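Local coordinates for charybdin (Charybdis maritima, PDB 2B7U), which is a plant member of the ribosome-inactivating protein family, with a six-stranded mixed sheet packed against a bundle of helices, at residues Ile131-Asn136 with Asn176-Asn181; Val12-Glu17 with Thr25-Asn30; Glu118-Ala123 with Ser157-Ser162; Arg72-Arg75 with Leu80-Tyr83. All coordinates share one frame; numbering follows the deposited sequence.

Interaction 1: Ile131-Asn136 with Asn176-Asn181; sequences ISYNKN and NHFAFN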
loop_
_atom_site.group_PDB
_atom_site.type_symbol
_atom_site.label_atom_id
_atom_site.label_comp_id
_atom_site.label_asym_id
_atom_site.label_seq_id
_atom_site.Cartn_x
_atom_site.Cartn_y
_atom_site.Cartn_z
ATOM N N ILE A 131 6.058 -13.391 -8.342
ATOM C CA ILE A 131 6.825 -13.161 -7.127
ATOM C C ILE A 131 6.108 -13.812 -5.950
ATOM O O ILE A 131 4.876 -13.826 -5.893
ATOM C CB ILE A 131 6.994 -11.637 -6.902
ATOM C CG1 ILE A 131 7.925 -11.062 -7.972
ATOM C CG2 ILE A 131 7.508 -11.319 -5.494
ATOM C CD1 ILE A 131 7.989 -9.564 -8.008
ATOM N N SER A 132 6.875 -14.339 -4.999
ATOM C CA SER A 132 6.277 -15.005 -3.848
ATOM C C SER A 132 6.101 -14.034 -2.707
ATOM O O SER A 132 6.957 -13.176 -2.484
ATOM C CB SER A 132 7.141 -16.184 -3.381
ATOM O OG SER A 132 6.544 -16.793 -2.241
ATOM N N TYR A 133 4.983 -14.179 -1.977
ATOM C CA TYR A 133 4.608 -13.249 -0.909
ATOM C C TYR A 133 4.336 -13.952 0.410
ATOM O O TYR A 133 3.324 -13.710 1.062
ATOM C CB TYR A 133 3.373 -12.460 -1.311
ATOM C CG TYR A 133 3.554 -11.713 -2.592
ATOM C CD1 TYR A 133 2.888 -12.094 -3.750
ATOM C CD2 TYR A 133 4.369 -10.605 -2.650
ATOM C CE1 TYR A 133 3.063 -11.388 -4.920
ATOM C CE2 TYR A 133 4.533 -9.898 -3.810
ATOM C CZ TYR A 133 3.872 -10.287 -4.945
ATOM O OH TYR A 133 4.064 -9.586 -6.103
ATOM N N ASN A 134 5.217 -14.861 0.790
ATOM C CA ASN A 134 5.076 -15.527 2.075
ATOM C C ASN A 134 6.085 -14.946 3.083
ATOM O O ASN A 134 6.790 -13.978 2.794
ATOM C CB ASN A 134 5.172 -17.044 1.918
ATOM C CG ASN A 134 6.509 -17.510 1.413
ATOM O OD1 ASN A 134 7.450 -16.730 1.263
ATOM N ND2 ASN A 134 6.613 -18.816 1.165
ATOM N N LYS A 135 6.168 -15.548 4.264
ATOM C CA LYS A 135 7.066 -15.062 5.304
ATOM C C LYS A 135 8.527 -15.137 4.860
ATOM O O LYS A 135 9.315 -14.221 5.095
ATOM C CB LYS A 135 6.860 -15.882 6.583
ATOM C CG LYS A 135 7.673 -15.461 7.777
ATOM C CD LYS A 135 7.314 -16.346 8.950
ATOM C CE LYS A 135 8.112 -16.037 10.193
ATOM N NZ LYS A 135 7.641 -16.880 11.349
ATOM N N ASN A 136 8.886 -16.241 4.216
ATOM C CA ASN A 136 10.245 -16.388 3.698
ATOM C C ASN A 136 10.585 -15.275 2.704
ATOM O O ASN A 136 11.690 -14.745 2.725
ATOM C CB ASN A 136 10.451 -17.770 3.076
ATOM C CG ASN A 136 10.489 -18.900 4.117
ATOM O OD1 ASN A 136 10.088 -20.021 3.828
ATOM N ND2 ASN A 136 10.982 -18.607 5.313
ATOM N N ASN A 176 -6.215 -11.101 4.007
ATOM C CA ASN A 176 -6.593 -12.492 4.355
ATOM C C ASN A 176 -5.722 -13.489 3.616
ATOM O O ASN A 176 -5.217 -14.468 4.206
ATOM C CB ASN A 176 -8.068 -12.777 4.049
ATOM C CG ASN A 176 -9.015 -12.116 5.027
ATOM O OD1 ASN A 176 -8.603 -11.691 6.104
ATOM N ND2 ASN A 176 -10.296 -12.044 4.659
ATOM N N HIS A 177 -5.543 -13.253 2.317
ATOM C CA HIS A 177 -4.818 -14.185 1.489
ATOM C C HIS A 177 -3.397 -14.342 1.980
ATOM O O HIS A 177 -2.859 -15.459 2.059
ATOM C CB HIS A 177 -4.789 -13.719 0.033
ATOM C CG HIS A 177 -4.014 -14.632 -0.856
ATOM N ND1 HIS A 177 -4.490 -15.862 -1.251
ATOM C CD2 HIS A 177 -2.785 -14.506 -1.406
ATOM C CE1 HIS A 177 -3.583 -16.455 -2.008
ATOM N NE2 HIS A 177 -2.544 -15.656 -2.120
ATOM N N PHE A 178 -2.763 -13.225 2.314
ATOM C CA PHE A 178 -1.376 -13.280 2.747
ATOM C C PHE A 178 -1.263 -13.867 4.149
ATOM O O PHE A 178 -0.283 -14.556 4.447
ATOM C CB PHE A 178 -0.706 -11.907 2.659
ATOM C CG PHE A 178 -0.488 -11.417 1.254
ATOM C CD1 PHE A 178 -0.168 -12.286 0.217
ATOM C CD2 PHE A 178 -0.561 -10.054 0.970
ATOM C CE1 PHE A 178 0.050 -11.812 -1.084
ATOM C CE2 PHE A 178 -0.315 -9.598 -0.311
ATOM C CZ PHE A 178 -0.013 -10.466 -1.335
ATOM N N ALA A 179 -2.271 -13.652 4.989
ATOM C CA ALA A 179 -2.268 -14.162 6.362
ATOM C C ALA A 179 -2.393 -15.679 6.372
ATOM O O ALA A 179 -1.672 -16.380 7.108
ATOM C CB ALA A 179 -3.406 -13.529 7.172
ATOM N N PHE A 180 -3.272 -16.185 5.521
ATOM C CA PHE A 180 -3.652 -17.602 5.546
ATOM C C PHE A 180 -2.509 -18.463 5.005
ATOM O O PHE A 180 -2.417 -19.643 5.341
ATOM C CB PHE A 180 -4.936 -17.830 4.727
ATOM C CG PHE A 180 -6.174 -17.113 5.263
ATOM C CD1 PHE A 180 -6.183 -16.461 6.502
ATOM C CD2 PHE A 180 -7.361 -17.141 4.539
ATOM C CE1 PHE A 180 -7.328 -15.847 6.972
ATOM C CE2 PHE A 180 -8.519 -16.525 5.023
ATOM C CZ PHE A 180 -8.494 -15.875 6.230
ATOM N N ASN A 181 -1.644 -17.865 4.187
ATOM C CA ASN A 181 -0.588 -18.571 3.450
ATOM C C ASN A 181 0.820 -18.222 3.956
ATOM O O ASN A 181 1.828 -18.696 3.426
ATOM C CB ASN A 181 -0.709 -18.243 1.963
ATOM C CG ASN A 181 -1.897 -18.933 1.300
ATOM O OD1 ASN A 181 -1.898 -20.158 1.137
ATOM N ND2 ASN A 181 -2.902 -18.159 0.910
HETATM O O HOH W 1 1.609 -15.010 2.569
#
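Y133 lies alongside F178, the two side chains pointing the same way, and the overlap is concentrated at the base of the tyrosine. F178 CE1 comes to 3.4 Å from Y133 CB. It reaches the ring carbon Y133 CG less closely, at 3.8 Å. The ring centroids are 5.4 Å apart with planes at 50°, an oblique pair that is neither a stack nor an edge-to-face arrangement. CB of Y133 is turned to the phenylalanine; with CG beside the backbone N (chi1 -57°), the far end of the ring leads away, where Y133 OH is hydrogen-bonded to I128 O.

No direct hydrogen bond crosses between 131-136 and 176-181. A single water does the polar work instead, donating to Y133 O at 2.6 Å and to F178 O at 2.7 Å, so both carbonyls beneath the aromatic pair are satisfied. Next to it N134 CB approaches N181 O at 4.0 Å, an edge of the contact without a polar bond. The N181 side chain folds back onto the preceding turn: its ND2 donates to H177 O at 2.9 Å with an N-H...O angle of 158°, while the backbone bond from N181 N to the same oxygen is weak.

F178 also touches Y24 of helix 21-35, and Y133 touches I159 and Q163 of helix 151-170, which places the pair in the interior between helices. The motif on the 131-136 side is a helix N-cap: N134 OD1 accepts from A137 N and opens helix 135-147 beside the last turn of helix 172-180.

Interaction 2: Val12-Glu17 with Thr25-Asn30; sequences VELDIE and TDFIKN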
loop_
_atom_site.group_PDB
_atom_site.type_symbol
_atom_site.label_atom_id
_atom_site.label_comp_id
_atom_site.label_asym_id
_atom_site.label_seq_id
_atom_site.Cartn_x
_atom_site.Cartn_y
_atom_site.Cartn_z
ATOM N N VAL A 12 5.582 2.609 12.593
ATOM C CA VAL A 12 5.158 1.276 13.053
ATOM C C VAL A 12 6.304 0.305 12.767
ATOM O O VAL A 12 7.003 0.450 11.772
ATOM C CB VAL A 12 3.825 0.771 12.412
ATOM C CG1 VAL A 12 2.663 1.552 12.988
ATOM C CG2 VAL A 12 3.830 0.877 10.870
ATOM N N GLU A 13 6.456 -0.700 13.616
ATOM C CA GLU A 13 7.583 -1.618 13.510
ATOM C C GLU A 13 7.101 -3.056 13.649
ATOM O O GLU A 13 6.283 -3.368 14.508
ATOM C CB GLU A 13 8.636 -1.262 14.558
ATOM C CG GLU A 13 9.831 -2.191 14.600
ATOM C CD GLU A 13 10.902 -1.748 15.595
ATOM O OE1 GLU A 13 10.735 -0.667 16.234
ATOM O OE2 GLU A 13 11.912 -2.481 15.752
ATOM N N LEU A 14 7.590 -3.926 12.778
ATOM C CA LEU A 14 7.251 -5.342 12.828
ATOM C C LEU A 14 8.502 -6.199 12.708
ATOM O O LEU A 14 9.321 -5.986 11.807
ATOM C CB LEU A 14 6.272 -5.687 11.713
ATOM C CG LEU A 14 5.672 -7.095 11.735
ATOM C CD1 LEU A 14 4.809 -7.322 12.964
ATOM C CD2 LEU A 14 4.872 -7.340 10.482
ATOM N N ASP A 15 8.659 -7.162 13.617
ATOM C CA ASP A 15 9.703 -8.167 13.436
ATOM C C ASP A 15 9.144 -9.385 12.708
ATOM O O ASP A 15 8.129 -9.938 13.104
ATOM C CB ASP A 15 10.358 -8.609 14.731
ATOM C CG ASP A 15 11.638 -9.411 14.465
ATOM O OD1 ASP A 15 11.568 -10.638 14.231
ATOM O OD2 ASP A 15 12.741 -8.812 14.413
ATOM N N ILE A 16 9.852 -9.817 11.672
ATOM C CA ILE A 16 9.383 -10.855 10.772
ATOM C C ILE A 16 9.659 -12.270 11.283
ATOM O O ILE A 16 8.982 -13.195 10.863
ATOM C CB ILE A 16 10.015 -10.670 9.347
ATOM C CG1 ILE A 16 9.914 -9.219 8.889
ATOM C CG2 ILE A 16 9.364 -11.589 8.313
ATOM C CD1 ILE A 16 8.498 -8.703 8.884
ATOM N N GLU A 17 10.618 -12.450 12.192
ATOM C CA GLU A 17 11.047 -13.808 12.571
ATOM C C GLU A 17 9.954 -14.688 13.184
ATOM O O GLU A 17 9.797 -15.848 12.783
ATOM C CB GLU A 17 12.257 -13.749 13.499
ATOM C CG GLU A 17 12.851 -15.113 13.790
ATOM C CD GLU A 17 14.012 -15.056 14.754
ATOM O OE1 GLU A 17 14.424 -13.942 15.144
ATOM O OE2 GLU A 17 14.505 -16.140 15.134
ATOM N N THR A 25 -2.073 -10.218 10.727
ATOM C CA THR A 25 -3.404 -9.629 10.644
ATOM C C THR A 25 -3.586 -8.505 11.666
ATOM O O THR A 25 -4.141 -7.438 11.352
ATOM C CB THR A 25 -4.457 -10.714 10.810
ATOM O OG1 THR A 25 -4.360 -11.624 9.701
ATOM C CG2 THR A 25 -5.849 -10.097 10.861
ATOM N N ASP A 26 -3.151 -8.748 12.902
ATOM C CA ASP A 26 -3.202 -7.742 13.958
ATOM C C ASP A 26 -2.454 -6.473 13.535
ATOM O O ASP A 26 -2.907 -5.354 13.736
ATOM C CB ASP A 26 -2.573 -8.243 15.275
ATOM C CG ASP A 26 -3.281 -9.461 15.905
ATOM O OD1 ASP A 26 -2.604 -10.142 16.719
ATOM O OD2 ASP A 26 -4.478 -9.720 15.640
ATOM N N PHE A 27 -1.278 -6.653 12.952
ATOM C CA PHE A 27 -0.476 -5.518 12.533
ATOM C C PHE A 27 -1.182 -4.680 11.471
ATOM O O PHE A 27 -1.211 -3.461 11.542
ATOM C CB PHE A 27 0.877 -6.005 12.009
ATOM C CG PHE A 27 1.806 -4.894 11.663
ATOM C CD1 PHE A 27 2.586 -4.280 12.631
ATOM C CD2 PHE A 27 1.910 -4.457 10.355
ATOM C CE1 PHE A 27 3.429 -3.244 12.302
ATOM C CE2 PHE A 27 2.769 -3.442 10.021
ATOM C CZ PHE A 27 3.529 -2.831 11.002
ATOM N N ILE A 28 -1.757 -5.352 10.491
ATOM C CA ILE A 28 -2.448 -4.639 9.408
ATOM C C ILE A 28 -3.667 -3.887 9.955
ATOM O O ILE A 28 -3.905 -2.729 9.589
ATOM C CB ILE A 28 -2.836 -5.602 8.262
ATOM C CG1 ILE A 28 -1.590 -6.184 7.570
ATOM C CG2 ILE A 28 -3.745 -4.898 7.241
ATOM C CD1 ILE A 28 -0.681 -5.197 6.926
ATOM N N LYS A 29 -4.416 -4.535 10.837
ATOM C CA LYS A 29 -5.604 -3.906 11.441
ATOM C C LYS A 29 -5.191 -2.671 12.230
ATOM O O LYS A 29 -5.815 -1.626 12.137
ATOM C CB LYS A 29 -6.337 -4.910 12.302
ATOM C CG LYS A 29 -7.086 -5.936 11.461
ATOM C CD LYS A 29 -7.579 -7.118 12.265
ATOM C CE LYS A 29 -8.707 -6.773 13.202
ATOM N NZ LYS A 29 -9.184 -7.917 14.032
ATOM N N ASN A 30 -4.110 -2.782 12.997
ATOM C CA ASN A 30 -3.624 -1.632 13.745
ATOM C C ASN A 30 -3.138 -0.514 12.839
ATOM O O ASN A 30 -3.335 0.667 13.130
ATOM C CB ASN A 30 -2.524 -2.044 14.735
ATOM C CG ASN A 30 -3.049 -2.910 15.849
ATOM O OD1 ASN A 30 -4.234 -2.880 16.161
ATOM N ND2 ASN A 30 -2.161 -3.676 16.479
#
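V12, L14 and F27 join strand 7-15 to helix 21-35, the first half of a beta-alpha-beta crossover: the chain later returns as strand 56-64, parallel to and beside the first strand, after a small two-stranded hairpin. The short axes of strand 12-15 and helix 25-30 run nearly antiparallel, at 173° and 10.3 Å apart.

Along the helix, T25 comes first and works within it, its OG1 bonded to G21 O and its carbonyl accepting from K29 N. F27 carries the contact. Its CG stands anti to the backbone N (chi1 -175°), which extends the ring across to the strand. L14 CB sits over one face, 4.1 Å from the ring centroid and 21° off the normal, a CH-pi contact. Both methyls of L14 lie over the same face as CB, toward the base of the ring, CD1 3.8 Å from F27 CD1. At the far end F27 CZ meets V12 CG2 at 3.7 Å, and F27 CE1 comes obliquely to E13 O. The ring also touches L60 of strand 56-64, so it spans both strands of the crossover. I28, one residue on, turns to F165 and T169 of helix 151-170, and F165 is touched by L14 as well.

Where the strand ends, D15 OD1 accepts from E17 N at 2.9 Å, met from above the carboxylate plane: an Asx turn.

Interaction 3: Glu118-Ala123 with Ser157-Ser162; sequences EELAAA and SLIVVS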
loop_
_atom_site.group_PDB
_atom_site.type_symbol
_atom_site.label_atom_id
_atom_site.label_comp_id
_atom_site.label_asym_id
_atom_site.label_seq_id
_atom_site.Cartn_x
_atom_site.Cartn_y
_atom_site.Cartn_z
ATOM N N GLU A 118 4.125 -1.354 -12.981
ATOM C CA GLU A 118 4.721 -1.427 -14.311
ATOM C C GLU A 118 6.217 -1.111 -14.231
ATOM O O GLU A 118 7.042 -1.831 -14.812
ATOM C CB GLU A 118 4.020 -0.438 -15.259
ATOM C CG GLU A 118 4.582 -0.348 -16.657
ATOM C CD GLU A 118 3.705 0.502 -17.582
ATOM O OE1 GLU A 118 2.774 1.187 -17.089
ATOM O OE2 GLU A 118 3.941 0.488 -18.811
ATOM N N GLU A 119 6.549 -0.036 -13.515
ATOM C CA GLU A 119 7.945 0.399 -13.384
ATOM C C GLU A 119 8.733 -0.512 -12.468
ATOM O O GLU A 119 9.878 -0.845 -12.770
ATOM C CB GLU A 119 8.014 1.835 -12.870
ATOM C CG GLU A 119 7.446 2.840 -13.891
ATOM C CD GLU A 119 8.046 4.246 -13.793
ATOM O OE1 GLU A 119 8.969 4.463 -12.984
ATOM O OE2 GLU A 119 7.589 5.138 -14.558
ATOM N N LEU A 120 8.121 -0.945 -11.372
ATOM C CA LEU A 120 8.814 -1.859 -10.453
ATOM C C LEU A 120 9.068 -3.203 -11.091
ATOM O O LEU A 120 10.144 -3.755 -10.926
ATOM C CB LEU A 120 8.011 -2.068 -9.166
ATOM C CG LEU A 120 8.062 -0.954 -8.120
ATOM C CD1 LEU A 120 6.922 -1.200 -7.124
ATOM C CD2 LEU A 120 9.400 -0.832 -7.408
ATOM N N ALA A 121 8.069 -3.740 -11.793
ATOM C CA ALA A 121 8.237 -5.024 -12.481
ATOM C C ALA A 121 9.339 -4.965 -13.540
ATOM O O ALA A 121 10.112 -5.896 -13.671
ATOM C CB ALA A 121 6.905 -5.460 -13.120
ATOM N N ALA A 122 9.406 -3.867 -14.286
ATOM C CA ALA A 122 10.475 -3.703 -15.283
ATOM C C ALA A 122 11.845 -3.649 -14.630
ATOM O O ALA A 122 12.777 -4.258 -15.120
ATOM C CB ALA A 122 10.242 -2.463 -16.106
ATOM N N ALA A 123 11.959 -2.898 -13.533
ATOM C CA ALA A 123 13.224 -2.816 -12.792
ATOM C C ALA A 123 13.570 -4.160 -12.160
ATOM O O ALA A 123 14.725 -4.574 -12.142
ATOM C CB ALA A 123 13.158 -1.726 -11.727
ATOM N N SER A 157 12.204 -6.553 -3.958
ATOM C CA SER A 157 11.938 -6.468 -2.557
ATOM C C SER A 157 10.878 -5.407 -2.243
ATOM O O SER A 157 10.049 -5.606 -1.346
ATOM C CB SER A 157 13.229 -6.172 -1.816
ATOM O OG SER A 157 14.153 -7.229 -2.004
ATOM N N LEU A 158 10.937 -4.273 -2.945
ATOM C CA LEU A 158 9.917 -3.230 -2.783
ATOM C C LEU A 158 8.528 -3.692 -3.249
ATOM O O LEU A 158 7.509 -3.310 -2.637
ATOM C CB LEU A 158 10.362 -1.940 -3.487
ATOM C CG LEU A 158 11.549 -1.214 -2.828
ATOM C CD1 LEU A 158 12.083 -0.070 -3.728
ATOM C CD2 LEU A 158 11.213 -0.648 -1.427
ATOM N N ILE A 159 8.474 -4.557 -4.268
ATOM C CA ILE A 159 7.209 -5.160 -4.660
ATOM C C ILE A 159 6.636 -5.994 -3.504
ATOM O O ILE A 159 5.457 -5.897 -3.179
ATOM C CB ILE A 159 7.342 -6.036 -5.918
ATOM C CG1 ILE A 159 7.697 -5.169 -7.111
ATOM C CG2 ILE A 159 6.065 -6.789 -6.172
ATOM C CD1 ILE A 159 8.200 -5.899 -8.296
ATOM N N VAL A 160 7.483 -6.815 -2.886
ATOM C CA VAL A 160 7.011 -7.640 -1.791
ATOM C C VAL A 160 6.482 -6.769 -0.638
ATOM O O VAL A 160 5.392 -7.008 -0.100
ATOM C CB VAL A 160 8.135 -8.605 -1.302
ATOM C CG1 VAL A 160 7.730 -9.286 -0.032
ATOM C CG2 VAL A 160 8.433 -9.621 -2.388
ATOM N N VAL A 161 7.233 -5.738 -0.254
ATOM C CA VAL A 161 6.770 -4.862 0.805
ATOM C C VAL A 161 5.474 -4.126 0.412
ATOM O O VAL A 161 4.503 -4.061 1.186
ATOM C CB VAL A 161 7.859 -3.862 1.193
ATOM C CG1 VAL A 161 7.288 -2.784 2.103
ATOM C CG2 VAL A 161 9.050 -4.588 1.821
ATOM N N SER A 162 5.422 -3.595 -0.794
ATOM C CA SER A 162 4.217 -2.902 -1.263
ATOM C C SER A 162 3.005 -3.828 -1.237
ATOM O O SER A 162 1.920 -3.409 -0.808
ATOM C CB SER A 162 4.431 -2.345 -2.660
ATOM O OG SER A 162 3.325 -1.534 -3.042
#
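L158 O accepts from S162 N at 2.8 Å, the shortest backbone bond within either segment, and this helical turn presents L158 and I159 to L120 of the facing helix. No hydrogen bond crosses between 118-123 and 157-162; the contact is apolar. The short axes pass 10.0 Å apart with their directions at 142°, so the helices run roughly antiparallel but well inclined, and L120 and I159 have the nearest CA atoms.

These two side chains slide past each other in opposite directions. L120 CB meets I159 CG1 at 3.7 Å, and L120 CD1 lies 4.0 Å from that same methylene. Because I159 CG1 is anti to its carbonyl carbon (chi1 -66°) and the chain then continues extended (chi2 165°), the terminal methyl is carried onto the backbone of the other helix: I159 CD1 stands 3.9 Å from L120 O and 4.1 Å from A121 N. The isoleucine thus rests on the main chain as well as on a side chain. L158 takes a looser share, crossing L120 at about a right angle, with L120 CD2 4.2 Å from L158 CB.

A polar tie lies close by, since S162 OG is hydrogen-bonded to Y117 OH at the start of helix 117-124. F113 touches L120 from a loop. L158 also packs on L145 of helix 135-147 and on L80 and Y83 of strand 80-84, so the short helix 117-124 lies against a helix that also faces the main sheet.

Interaction 4: Arg72-Arg75 with Leu80-Tyr83; sequences RIHR and LRGY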
loop_
_atom_site.group_PDB
_atom_site.type_symbol
_atom_site.label_atom_id
_atom_site.label_comp_id
_atom_site.label_asym_id
_atom_site.label_seq_id
_atom_site.Cartn_x
_atom_site.Cartn_y
_atom_site.Cartn_z
ATOM N N ARG A 72 9.435 4.504 3.809
ATOM C CA ARG A 72 8.630 5.725 4.008
ATOM C C ARG A 72 7.517 5.711 2.969
ATOM O O ARG A 72 7.763 5.510 1.796
ATOM C CB ARG A 72 9.475 6.954 3.830
ATOM C CG ARG A 72 8.795 8.209 4.260
ATOM C CD ARG A 72 9.794 9.263 4.714
ATOM N NE ARG A 72 10.497 8.895 5.952
ATOM C CZ ARG A 72 11.494 9.604 6.471
ATOM N NH1 ARG A 72 11.927 10.706 5.863
ATOM N NH2 ARG A 72 12.068 9.204 7.596
ATOM N N ILE A 73 6.290 5.860 3.455
ATOM C CA ILE A 73 5.087 5.690 2.635
ATOM C C ILE A 73 4.185 6.915 2.775
ATOM O O ILE A 73 4.013 7.431 3.871
ATOM C CB ILE A 73 4.345 4.422 3.115
ATOM C CG1 ILE A 73 5.264 3.199 2.966
ATOM C CG2 ILE A 73 3.061 4.201 2.330
ATOM C CD1 ILE A 73 4.756 1.913 3.580
ATOM N N HIS A 74 3.553 7.324 1.677
ATOM C CA HIS A 74 2.561 8.402 1.720
ATOM C C HIS A 74 1.311 8.009 2.517
ATOM O O HIS A 74 0.741 6.935 2.303
ATOM C CB HIS A 74 2.125 8.780 0.314
ATOM C CG HIS A 74 3.176 9.453 -0.480
ATOM N ND1 HIS A 74 3.352 10.818 -0.465
ATOM C CD2 HIS A 74 4.107 8.957 -1.327
ATOM C CE1 HIS A 74 4.355 11.132 -1.270
ATOM N NE2 HIS A 74 4.821 10.019 -1.820
ATOM N N ARG A 75 0.882 8.899 3.415
ATOM C CA ARG A 75 -0.223 8.596 4.311
ATOM C C ARG A 75 -1.558 8.782 3.627
ATOM O O ARG A 75 -2.555 8.216 4.079
ATOM C CB ARG A 75 -0.153 9.432 5.587
ATOM C CG ARG A 75 -1.121 8.928 6.604
ATOM C CD ARG A 75 -1.128 9.702 7.894
ATOM N NE ARG A 75 -2.322 9.376 8.670
ATOM C CZ ARG A 75 -2.544 9.834 9.893
ATOM N NH1 ARG A 75 -3.664 9.502 10.532
ATOM N NH2 ARG A 75 -1.636 10.602 10.490
ATOM N N LEU A 80 4.442 3.821 -1.757
ATOM C CA LEU A 80 5.801 3.738 -1.224
ATOM C C LEU A 80 6.649 4.856 -1.846
ATOM O O LEU A 80 6.641 5.062 -3.066
ATOM C CB LEU A 80 6.364 2.339 -1.526
ATOM C CG LEU A 80 7.395 1.754 -0.559
ATOM C CD1 LEU A 80 7.363 0.240 -0.589
ATOM C CD2 LEU A 80 8.778 2.276 -0.930
ATOM N N ARG A 81 7.394 5.599 -1.029
ATOM C CA ARG A 81 8.223 6.681 -1.561
ATOM C C ARG A 81 9.727 6.465 -1.440
ATOM O O ARG A 81 10.511 7.017 -2.233
ATOM C CB ARG A 81 7.862 8.013 -0.899
ATOM C CG ARG A 81 8.575 9.268 -1.451
ATOM C CD ARG A 81 8.503 9.377 -2.943
ATOM N NE ARG A 81 7.130 9.372 -3.437
ATOM C CZ ARG A 81 6.767 8.967 -4.654
ATOM N NH1 ARG A 81 7.676 8.556 -5.535
ATOM N NH2 ARG A 81 5.497 8.993 -5.010
ATOM N N GLY A 82 10.161 5.698 -0.445
ATOM C CA GLY A 82 11.591 5.477 -0.269
ATOM C C GLY A 82 11.884 4.500 0.836
ATOM O O GLY A 82 10.985 4.035 1.503
ATOM N N TYR A 83 13.155 4.172 0.989
ATOM C CA TYR A 83 13.571 3.269 2.057
ATOM C C TYR A 83 15.009 3.574 2.464
ATOM O O TYR A 83 15.776 4.205 1.720
ATOM C CB TYR A 83 13.395 1.811 1.653
ATOM C CG TYR A 83 14.464 1.342 0.711
ATOM C CD1 TYR A 83 15.610 0.702 1.172
ATOM C CD2 TYR A 83 14.339 1.547 -0.664
ATOM C CE1 TYR A 83 16.616 0.309 0.288
ATOM C CE2 TYR A 83 15.341 1.146 -1.554
ATOM C CZ TYR A 83 16.459 0.511 -1.066
ATOM O OH TYR A 83 17.457 0.118 -1.935
#
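The H74 imidazole and the R81 guanidinium meet edge to edge: R81 NE lies in the imidazole plane and H74 NE2 near the guanidinium plane, while the two planes are turned 74° apart. R81 NE donates to H74 NE2 at 2.9 Å in a nearly straight bond (168°), while R81 NH2 adds only a weak one at 3.4 Å. Two bends in the arginine chain, at chi2 (50°) and chi3, curl NE back to the ring. M6 and L104 pack on both side chains, and R81 NH1 is bonded to L94 O and E95 O.

Beneath this pair lies a classic beta bulge in the hairpin of strands 67-74 and 80-84. R72 O accepts two donors, R81 N at 2.9 Å and G82 N at 3.3 Å, and R72 N returns a bond to G82 O at 2.8 Å. I73 and L80 form the adjoining non-hydrogen-bonded pair, their side chains together on one face (I73 CG1 to L80 CG 4.4 Å). R72 points to the other face, where its NE forms a salt bridge with D59 OD1 and its guanidinium a cation-pi contact with W91.

With NE2 serving as the acceptor, H74 is probably neutral with its proton on ND1, a form the adjacent arginine charge would favour.

Helix 151-170 connects most of these contacts. Interaction 3 touches interaction 1 where Y133 OH lies 3.4 Å from I159 CG2, and it touches interaction 4 where L158 CD2 lies 3.8 Å from L80 CD2. Interactions 1 and 2 meet through a hydrogen bond, K135 NZ to E17 O at 2.8 Å, joining the start of helix 135-147 to the chain just beyond strand 7-15. Interactions 2 and 4 both reach the six-stranded sheet without touching, their centres about 17 Å apart; one involves one of its two outermost strands, 7-15, the other two inner strands. Along the chain, interactions 1 and 3 interleave, their segments alternating, whereas the other pairs follow in series.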